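Local atomic coordinates of CDP-glucose-4,6-dehydratase (Yersinia pseudotuberculosis, PDB entry 1RKX), a protein that catalyses the dehydration of CDP-D-glucose to CDP-4-keto-6-deoxy-D-glucose, as a nucleotide-sugar dehydratase of the short-chain dehydrogenase/reductase family that binds NAD. Residues C[4-9]-C[249-254]; C[126-131]-C[243-248]. One frame throughout, in Å; residues are numbered along the deposited sequence.

Contact 1: C[4-9]-C[249-254]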
ATOM      1  N   ASN C   4      -5.552  24.996 -31.152  1.00 68.86           N
ATOM      2  CA  ASN C   4      -4.977  26.324 -31.341  1.00 61.22           C
ATOM      3  C   ASN C   4      -6.043  27.400 -31.175  1.00 51.42           C
ATOM      4  O   ASN C   4      -5.791  28.454 -30.593  1.00 46.95           O
ATOM      5  CB  ASN C   4      -4.357  26.434 -32.734  1.00 67.01           C
ATOM      6  CG  ASN C   4      -3.338  25.348 -33.004  1.00 75.08           C
ATOM      7  OD1 ASN C   4      -2.348  25.217 -32.284  1.00 79.90           O
ATOM      8  ND2 ASN C   4      -3.576  24.556 -34.044  1.00 80.47           N
ATOM      9  N   SER C   5      -7.233  27.122 -31.698  1.00 43.53           N
ATOM     10  CA  SER C   5      -8.353  28.048 -31.614  1.00 40.83           C
ATOM     11  C   SER C   5      -8.619  28.473 -30.172  1.00 35.27           C
ATOM     12  O   SER C   5      -8.810  29.657 -29.893  1.00 32.09           O
ATOM     13  CB  SER C   5      -9.612  27.397 -32.200  1.00 42.39           C
ATOM     14  OG  SER C   5     -10.753  28.217 -32.022  1.00 48.01           O
ATOM     15  N   PHE C   6      -8.625  27.496 -29.267  1.00 30.89           N
ATOM     16  CA  PHE C   6      -8.872  27.729 -27.843  1.00 28.34           C
ATOM     17  C   PHE C   6      -7.961  28.783 -27.221  1.00 27.25           C
ATOM     18  O   PHE C   6      -8.416  29.630 -26.456  1.00 26.37           O
ATOM     19  CB  PHE C   6      -8.702  26.418 -27.063  1.00 28.73           C
ATOM     20  CG  PHE C   6      -8.737  26.590 -25.565  1.00 28.84           C
ATOM     21  CD1 PHE C   6      -9.950  26.676 -24.886  1.00 27.91           C
ATOM     22  CD2 PHE C   6      -7.552  26.686 -24.836  1.00 28.46           C
ATOM     23  CE1 PHE C   6      -9.984  26.855 -23.503  1.00 29.40           C
ATOM     24  CE2 PHE C   6      -7.577  26.867 -23.450  1.00 28.48           C
ATOM     25  CZ  PHE C   6      -8.794  26.950 -22.784  1.00 28.78           C
ATOM     26  N   TRP C   7      -6.675  28.721 -27.545  1.00 27.21           N
ATOM     27  CA  TRP C   7      -5.701  29.644 -26.982  1.00 27.10           C
ATOM     28  C   TRP C   7      -5.765  31.077 -27.479  1.00 26.40           C
ATOM     29  O   TRP C   7      -5.265  31.990 -26.820  1.00 24.50           O
ATOM     30  CB  TRP C   7      -4.295  29.076 -27.175  1.00 25.84           C
ATOM     31  CG  TRP C   7      -4.137  27.807 -26.417  1.00 27.41           C
ATOM     32  CD1 TRP C   7      -4.296  26.532 -26.893  1.00 26.17           C
ATOM     33  CD2 TRP C   7      -3.930  27.685 -25.006  1.00 26.94           C
ATOM     34  NE1 TRP C   7      -4.210  25.627 -25.859  1.00 27.13           N
ATOM     35  CE2 TRP C   7      -3.985  26.309 -24.691  1.00 27.29           C
ATOM     36  CE3 TRP C   7      -3.709  28.610 -23.974  1.00 27.33           C
ATOM     37  CZ2 TRP C   7      -3.826  25.831 -23.383  1.00 26.03           C
ATOM     38  CZ3 TRP C   7      -3.553  28.133 -22.670  1.00 27.63           C
ATOM     39  CH2 TRP C   7      -3.612  26.756 -22.390  1.00 26.11           C
ATOM     40  N   GLN C   8      -6.394  31.279 -28.630  1.00 28.68           N
ATOM     41  CA  GLN C   8      -6.507  32.617 -29.194  1.00 31.60           C
ATOM     42  C   GLN C   8      -7.151  33.594 -28.209  1.00 31.86           C
ATOM     43  O   GLN C   8      -8.292  33.410 -27.791  1.00 28.94           O
ATOM     44  CB  GLN C   8      -7.327  32.574 -30.486  1.00 34.61           C
ATOM     45  CG  GLN C   8      -7.313  33.874 -31.273  1.00 41.93           C
ATOM     46  CD  GLN C   8      -5.919  34.251 -31.750  1.00 45.55           C
ATOM     47  OE1 GLN C   8      -5.238  33.458 -32.401  1.00 47.71           O
ATOM     48  NE2 GLN C   8      -5.492  35.470 -31.432  1.00 47.37           N
ATOM     49  N   GLY C   9      -6.403  34.628 -27.834  1.00 30.56           N
ATOM     50  CA  GLY C   9      -6.928  35.629 -26.921  1.00 33.67           C
ATOM     51  C   GLY C   9      -6.974  35.290 -25.438  1.00 32.99           C
ATOM     52  O   GLY C   9      -7.394  36.128 -24.638  1.00 35.86           O
ATOM     53  N   LEU C 249      -9.011  21.679 -17.938  1.00 22.95           N
ATOM     54  CA  LEU C 249      -9.315  22.308 -16.655  1.00 22.94           C
ATOM     55  C   LEU C 249     -10.214  23.519 -16.902  1.00 22.95           C
ATOM     56  O   LEU C 249     -11.145  23.786 -16.144  1.00 21.19           O
ATOM     57  CB  LEU C 249      -8.026  22.770 -15.967  1.00 21.45           C
ATOM     58  CG  LEU C 249      -7.123  21.686 -15.368  1.00 21.20           C
ATOM     59  CD1 LEU C 249      -5.748  22.275 -15.068  1.00 20.56           C
ATOM     60  CD2 LEU C 249      -7.767  21.115 -14.120  1.00 19.25           C
ATOM     61  N   TYR C 250      -9.918  24.246 -17.973  1.00 22.96           N
ATOM     62  CA  TYR C 250     -10.674  25.442 -18.323  1.00 25.46           C
ATOM     63  C   TYR C 250     -12.104  25.116 -18.743  1.00 25.33           C
ATOM     64  O   TYR C 250     -13.065  25.637 -18.172  1.00 24.48           O
ATOM     65  CB  TYR C 250      -9.970  26.183 -19.465  1.00 24.45           C
ATOM     66  CG  TYR C 250     -10.559  27.542 -19.788  1.00 27.50           C
ATOM     67  CD1 TYR C 250      -9.936  28.712 -19.360  1.00 27.31           C
ATOM     68  CD2 TYR C 250     -11.745  27.658 -20.518  1.00 29.07           C
ATOM     69  CE1 TYR C 250     -10.471  29.965 -19.648  1.00 27.58           C
ATOM     70  CE2 TYR C 250     -12.294  28.909 -20.809  1.00 28.54           C
ATOM     71  CZ  TYR C 250     -11.651  30.056 -20.372  1.00 29.61           C
ATOM     72  OH  TYR C 250     -12.188  31.293 -20.656  1.00 31.56           O
ATOM     73  N   THR C 251     -12.233  24.238 -19.731  1.00 27.96           N
ATOM     74  CA  THR C 251     -13.538  23.866 -20.267  1.00 32.20           C
ATOM     75  C   THR C 251     -14.353  22.876 -19.447  1.00 32.63           C
ATOM     76  O   THR C 251     -15.552  23.069 -19.276  1.00 31.18           O
ATOM     77  CB  THR C 251     -13.399  23.301 -21.688  1.00 30.86           C
ATOM     78  OG1 THR C 251     -12.722  22.041 -21.630  1.00 33.78           O
ATOM     79  CG2 THR C 251     -12.603  24.257 -22.566  1.00 30.98           C
ATOM     80  N   ASP C 252     -13.720  21.821 -18.942  1.00 35.78           N
ATOM     81  CA  ASP C 252     -14.450  20.820 -18.170  1.00 40.14           C
ATOM     82  C   ASP C 252     -14.488  21.075 -16.669  1.00 37.10           C
ATOM     83  O   ASP C 252     -15.487  20.775 -16.018  1.00 36.79           O
ATOM     84  CB  ASP C 252     -13.899  19.421 -18.457  1.00 47.67           C
ATOM     85  CG  ASP C 252     -14.101  19.006 -19.903  1.00 55.78           C
ATOM     86  OD1 ASP C 252     -15.028  19.541 -20.545  1.00 59.72           O
ATOM     87  OD2 ASP C 252     -13.347  18.140 -20.395  1.00 60.89           O
ATOM     88  N   GLY C 253     -13.405  21.606 -16.112  1.00 34.03           N
ATOM     89  CA  GLY C 253     -13.406  21.912 -14.694  1.00 31.13           C
ATOM     90  C   GLY C 253     -12.656  21.027 -13.712  1.00 30.76           C
ATOM     91  O   GLY C 253     -11.630  20.419 -14.033  1.00 29.58           O
ATOM     92  N   ALA C 254     -13.194  20.971 -12.496  1.00 30.64           N
ATOM     93  CA  ALA C 254     -12.622  20.218 -11.383  1.00 32.67           C
ATOM     94  C   ALA C 254     -12.350  18.743 -11.636  1.00 31.52           C
ATOM     95  O   ALA C 254     -11.540  18.131 -10.932  1.00 30.19           O
ATOM     96  CB  ALA C 254     -13.513  20.369 -10.155  1.00 35.91           C
TER
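On the surface of the Rossmann-type fold, a short, weakly bonded helical turn at about residues 4-7 meets the C-terminal end of helix 236-251 through a T-shaped aromatic pair, Phe6 on Tyr250. Phe6 drives the CZ/CE1 edge of its ring at the face of the Tyr250 ring. The centroids are 5.1 Å apart and the planes stand at 82°, close to perpendicular. The touch falls near the root of the tyrosine ring rather than over its middle: Phe6 CZ lies 3.5 Å from Tyr250 CG, and CE1 of the phenylalanine is 3.6 Å from Tyr250 CD2. Phe6 has its CG anti to the backbone N (chi1 172°), which carries the ring away from its own helical turn toward Tyr250. The phenol end of Tyr250 is held separately, its OH hydrogen-bonded to Glu82, and Lys10 makes a cation-pi contact with both rings. On its other flank, the Phe6 ring rests against the next aromatic along the chain, with Phe6 CD2 3.5 Å above one face of Trp7, off-centre, near the edge of the indole. No hydrogen bond crosses the contact. Thr251 turns its OG1 back to the carbonyl O of Gln247 in its own helix and offers Phe6 its methyl instead, with Thr251 CG2 3.8 Å from Phe6 CE1.

Contact 2: C[126-131]-C[243-248]. With NAD (nicotinamide-adenine-dinucleotide), chain G.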
ATOM      1  N   ALA C 126      -8.020  28.027 -14.762  1.00 20.00           N
ATOM      2  CA  ALA C 126      -7.141  26.861 -14.752  1.00 21.67           C
ATOM      3  C   ALA C 126      -5.751  27.174 -14.223  1.00 19.88           C
ATOM      4  O   ALA C 126      -5.120  28.154 -14.624  1.00 18.43           O
ATOM      5  CB  ALA C 126      -7.034  26.273 -16.158  1.00 21.24           C
ATOM      6  N   VAL C 127      -5.275  26.326 -13.316  1.00 18.95           N
ATOM      7  CA  VAL C 127      -3.951  26.493 -12.742  1.00 16.62           C
ATOM      8  C   VAL C 127      -3.187  25.184 -12.923  1.00 18.14           C
ATOM      9  O   VAL C 127      -3.644  24.115 -12.501  1.00 18.27           O
ATOM     10  CB  VAL C 127      -4.017  26.821 -11.230  1.00 17.22           C
ATOM     11  CG1 VAL C 127      -2.596  27.010 -10.670  1.00 15.67           C
ATOM     12  CG2 VAL C 127      -4.846  28.077 -11.001  1.00 17.74           C
ATOM     13  N   VAL C 128      -2.032  25.272 -13.567  1.00 17.48           N
ATOM     14  CA  VAL C 128      -1.200  24.107 -13.791  1.00 19.45           C
ATOM     15  C   VAL C 128       0.124  24.358 -13.090  1.00 17.45           C
ATOM     16  O   VAL C 128       0.942  25.165 -13.534  1.00 17.59           O
ATOM     17  CB  VAL C 128      -0.956  23.865 -15.290  1.00 17.40           C
ATOM     18  CG1 VAL C 128       0.050  22.730 -15.473  1.00 18.38           C
ATOM     19  CG2 VAL C 128      -2.270  23.508 -15.972  1.00 20.07           C
ATOM     20  N   ASN C 129       0.316  23.668 -11.975  1.00 17.93           N
ATOM     21  CA  ASN C 129       1.525  23.821 -11.194  1.00 16.44           C
ATOM     22  C   ASN C 129       2.541  22.735 -11.521  1.00 14.68           C
ATOM     23  O   ASN C 129       2.312  21.556 -11.261  1.00 16.17           O
ATOM     24  CB  ASN C 129       1.176  23.797  -9.703  1.00 17.33           C
ATOM     25  CG  ASN C 129       2.403  23.768  -8.827  1.00 20.26           C
ATOM     26  OD1 ASN C 129       3.473  24.221  -9.231  1.00 20.71           O
ATOM     27  ND2 ASN C 129       2.254  23.248  -7.611  1.00 19.74           N
ATOM     28  N   ILE C 130       3.661  23.147 -12.097  1.00 15.61           N
ATOM     29  CA  ILE C 130       4.732  22.229 -12.453  1.00 17.74           C
ATOM     30  C   ILE C 130       5.563  21.910 -11.214  1.00 17.52           C
ATOM     31  O   ILE C 130       6.190  22.795 -10.618  1.00 15.57           O
ATOM     32  CB  ILE C 130       5.674  22.833 -13.526  1.00 17.53           C
ATOM     33  CG1 ILE C 130       4.992  22.827 -14.895  1.00 18.21           C
ATOM     34  CG2 ILE C 130       6.970  22.032 -13.604  1.00 19.30           C
ATOM     35  CD1 ILE C 130       3.764  23.707 -14.977  1.00 20.50           C
ATOM     36  N   THR C 131       5.560  20.645 -10.819  1.00 16.27           N
ATOM     37  CA  THR C 131       6.346  20.240  -9.665  1.00 14.08           C
ATOM     38  C   THR C 131       7.563  19.489 -10.199  1.00 15.30           C
ATOM     39  O   THR C 131       8.505  20.121 -10.689  1.00 15.37           O
ATOM     40  CB  THR C 131       5.501  19.375  -8.690  1.00 14.60           C
ATOM     41  OG1 THR C 131       4.985  18.223  -9.365  1.00 14.32           O
ATOM     42  CG2 THR C 131       4.342  20.200  -8.147  1.00 12.48           C
ATOM     43  N   LEU C 243      -0.496  21.788 -21.834  1.00 20.51           N
ATOM     44  CA  LEU C 243      -1.459  22.577 -22.606  1.00 20.90           C
ATOM     45  C   LEU C 243      -2.794  21.851 -22.706  1.00 21.55           C
ATOM     46  O   LEU C 243      -3.851  22.452 -22.517  1.00 21.97           O
ATOM     47  CB  LEU C 243      -0.910  22.865 -24.008  1.00 21.61           C
ATOM     48  CG  LEU C 243       0.308  23.795 -24.097  1.00 22.29           C
ATOM     49  CD1 LEU C 243       0.923  23.714 -25.490  1.00 22.75           C
ATOM     50  CD2 LEU C 243      -0.104  25.225 -23.768  1.00 21.42           C
ATOM     51  N   LEU C 244      -2.741  20.553 -22.998  1.00 22.99           N
ATOM     52  CA  LEU C 244      -3.950  19.744 -23.105  1.00 21.34           C
ATOM     53  C   LEU C 244      -4.707  19.762 -21.784  1.00 19.87           C
ATOM     54  O   LEU C 244      -5.930  19.911 -21.754  1.00 20.13           O
ATOM     55  CB  LEU C 244      -3.580  18.303 -23.470  1.00 23.51           C
ATOM     56  CG  LEU C 244      -4.730  17.307 -23.594  1.00 28.10           C
ATOM     57  CD1 LEU C 244      -5.676  17.749 -24.712  1.00 30.54           C
ATOM     58  CD2 LEU C 244      -4.165  15.920 -23.888  1.00 29.77           C
ATOM     59  N   LEU C 245      -3.976  19.604 -20.685  1.00 19.71           N
ATOM     60  CA  LEU C 245      -4.584  19.618 -19.362  1.00 19.10           C
ATOM     61  C   LEU C 245      -5.213  20.977 -19.060  1.00 20.39           C
ATOM     62  O   LEU C 245      -6.317  21.047 -18.524  1.00 17.33           O
ATOM     63  CB  LEU C 245      -3.537  19.297 -18.289  1.00 18.46           C
ATOM     64  CG  LEU C 245      -4.002  19.391 -16.832  1.00 20.05           C
ATOM     65  CD1 LEU C 245      -5.130  18.408 -16.575  1.00 20.42           C
ATOM     66  CD2 LEU C 245      -2.821  19.111 -15.904  1.00 19.13           C
ATOM     67  N   ALA C 246      -4.501  22.051 -19.396  1.00 18.52           N
ATOM     68  CA  ALA C 246      -5.003  23.398 -19.149  1.00 22.18           C
ATOM     69  C   ALA C 246      -6.345  23.602 -19.841  1.00 23.91           C
ATOM     70  O   ALA C 246      -7.280  24.158 -19.261  1.00 21.70           O
ATOM     71  CB  ALA C 246      -4.003  24.430 -19.651  1.00 20.14           C
ATOM     72  N   GLN C 247      -6.430  23.156 -21.087  1.00 27.66           N
ATOM     73  CA  GLN C 247      -7.661  23.312 -21.845  1.00 29.84           C
ATOM     74  C   GLN C 247      -8.803  22.580 -21.155  1.00 27.11           C
ATOM     75  O   GLN C 247      -9.899  23.119 -21.016  1.00 27.30           O
ATOM     76  CB  GLN C 247      -7.484  22.782 -23.270  1.00 30.83           C
ATOM     77  CG  GLN C 247      -8.489  23.370 -24.241  1.00 35.98           C
ATOM     78  CD  GLN C 247      -8.402  22.760 -25.620  1.00 38.04           C
ATOM     79  OE1 GLN C 247      -7.311  22.444 -26.106  1.00 38.63           O
ATOM     80  NE2 GLN C 247      -9.551  22.604 -26.270  1.00 37.44           N
ATOM     81  N   LYS C 248      -8.542  21.357 -20.706  1.00 28.55           N
ATOM     82  CA  LYS C 248      -9.568  20.573 -20.036  1.00 27.41           C
ATOM     83  C   LYS C 248      -9.978  21.173 -18.698  1.00 26.82           C
ATOM     84  O   LYS C 248     -11.157  21.174 -18.359  1.00 26.02           O
ATOM     85  CB  LYS C 248      -9.107  19.125 -19.856  1.00 33.16           C
ATOM     86  CG  LYS C 248      -9.173  18.318 -21.141  1.00 40.38           C
ATOM     87  CD  LYS C 248      -8.962  16.842 -20.885  1.00 45.33           C
ATOM     88  CE  LYS C 248      -9.277  16.015 -22.123  1.00 48.44           C
ATOM     89  NZ  LYS C 248      -8.417  16.380 -23.281  1.00 48.73           N
TER
HETATM   90  PA  NAD G 360      15.284  26.700 -15.673  1.00 19.30           P
HETATM   91  O1A NAD G 360      16.316  26.945 -14.643  1.00 17.42           O
HETATM   92  O2A NAD G 360      15.691  26.866 -17.093  1.00 16.65           O
HETATM   93  O5B NAD G 360      13.999  27.633 -15.419  1.00 17.95           O
HETATM   94  C5B NAD G 360      13.661  28.002 -14.060  1.00 20.21           C
HETATM   95  C4B NAD G 360      12.839  29.292 -14.034  1.00 18.90           C
HETATM   96  O4B NAD G 360      12.629  29.498 -12.618  1.00 19.17           O
HETATM   97  C3B NAD G 360      13.618  30.504 -14.523  1.00 17.88           C
HETATM   98  O3B NAD G 360      12.772  31.200 -15.459  1.00 15.33           O
HETATM   99  C2B NAD G 360      13.896  31.263 -13.239  1.00 17.82           C
HETATM  100  O2B NAD G 360      14.078  32.693 -13.439  1.00 18.41           O
HETATM  101  C1B NAD G 360      12.705  30.881 -12.397  1.00 18.30           C
HETATM  102  N9A NAD G 360      12.925  31.119 -10.979  1.00 19.67           N
HETATM  103  C8A NAD G 360      13.749  30.432 -10.127  1.00 19.70           C
HETATM  104  N7A NAD G 360      13.739  30.904  -8.883  1.00 19.19           N
HETATM  105  C5A NAD G 360      12.855  31.963  -8.938  1.00 20.48           C
HETATM  106  C6A NAD G 360      12.418  32.871  -7.948  1.00 19.75           C
HETATM  107  N6A NAD G 360      12.793  32.888  -6.686  1.00 21.75           N
HETATM  108  N1A NAD G 360      11.517  33.832  -8.325  1.00 21.22           N
HETATM  109  C2A NAD G 360      11.107  33.844  -9.636  1.00 19.89           C
HETATM  110  N3A NAD G 360      11.442  33.057 -10.635  1.00 20.28           N
HETATM  111  C4A NAD G 360      12.336  32.117 -10.221  1.00 19.51           C
HETATM  112  O3  NAD G 360      14.693  25.274 -15.440  1.00 18.33           O
HETATM  113  PN  NAD G 360      13.559  24.432 -16.265  1.00 24.80           P
HETATM  114  O1N NAD G 360      14.277  23.262 -16.778  1.00 20.03           O
HETATM  115  O2N NAD G 360      13.015  25.308 -17.335  1.00 20.63           O
HETATM  116  O5D NAD G 360      12.546  24.002 -15.128  1.00 22.27           O
HETATM  117  C5D NAD G 360      11.206  24.494 -15.228  1.00 19.96           C
HETATM  118  C4D NAD G 360      10.358  23.919 -14.111  1.00 20.25           C
HETATM  119  O4D NAD G 360      10.302  22.480 -14.385  1.00 18.53           O
HETATM  120  C3D NAD G 360      10.870  24.013 -12.673  1.00 19.84           C
HETATM  121  O3D NAD G 360       9.729  24.053 -11.792  1.00 18.57           O
HETATM  122  C2D NAD G 360      11.637  22.706 -12.520  1.00 18.41           C
HETATM  123  O2D NAD G 360      11.787  22.370 -11.131  1.00 14.64           O
HETATM  124  C1D NAD G 360      10.730  21.755 -13.255  1.00 20.09           C
HETATM  125  N1N NAD G 360      11.419  20.533 -13.653  1.00 19.94           N
HETATM  126  C2N NAD G 360      12.316  20.484 -14.735  1.00 19.79           C
HETATM  127  C3N NAD G 360      12.934  19.191 -15.167  1.00 21.71           C
HETATM  128  C7N NAD G 360      13.819  19.217 -16.345  1.00 22.33           C
HETATM  129  O7N NAD G 360      14.305  18.132 -16.701  1.00 21.74           O
HETATM  130  N7N NAD G 360      14.113  20.341 -17.033  1.00 21.40           N
HETATM  131  C4N NAD G 360      12.699  17.958 -14.324  1.00 21.57           C
HETATM  132  C5N NAD G 360      11.745  18.193 -13.197  1.00 21.82           C
HETATM  133  C6N NAD G 360      11.172  19.341 -12.905  1.00 20.82           C
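Strand 126-130 and helix 243-248 run nearly antiparallel, their N-to-C directions at 150° and their axes 8.0 Å apart at closest approach, with the backbones closest where Ala126 faces Ala246. Small residues allow this: the methyl of Ala126 sits 3.8 Å from the carbonyl O of Ala246, so here it meets the helix backbone rather than a side chain. Two residues on, Val128 points the same way and does most of the remaining packing through one branch. With CG1 anti to the backbone N (chi1 174°), CG2 is left on the helix side and meets Ala246 CB at 4.2 Å. The same methyl, Val128 CG2, lies 4.4 Å from Leu245 CD2, so it touches two successive residues of the helix. Val127, between Ala126 and Val128, turns its side chain to the opposite side of the sheet. The side-chain packing is apolar, no hydrogen bond joins strand and helix, and every touching residue is buried. Phe85 of the adjoining strand and Val191 on strand 187-192 extend the same layer, Phe85 against both Val128 and Ala246, Val191 against both Val128 and Leu245. Farther along the strand the neighbour changes from helix to cofactor: Ile130 CG2 lies 3.5 Å from O4D of the NAD ribose, and the carbonyl O of Thr131 is 3.6 Å from C6N of the nicotinamide ring. Lys161, an NAD-binding residue, also hydrogen-bonds that carbonyl. A helix packed on a central parallel strand whose C-terminal end borders the dinucleotide is characteristic of the Rossmann fold.

Overall arrangement
Both contacts use helix 236-251, contact 2 through 243-248 and contact 1 through residues 249-254, at its C-terminal end. Contact 2 is core: small and branched aliphatic groups lay the helix on a central strand that leads to the NAD pocket. Contact 1 is at the surface, away from that pocket, and relies on aromatic rings with a lysine and polar groups around them. The two follow one another along the chain, with a probable hydrogen bond from Gly253 N to Lys248 O (3.2 Å). Side chains join them too: Trp7 CH2 packs 3.6 Å from Ala246 CB, so the weakly bonded turn 4-7 covers part of the helix that packs on strand 126-130.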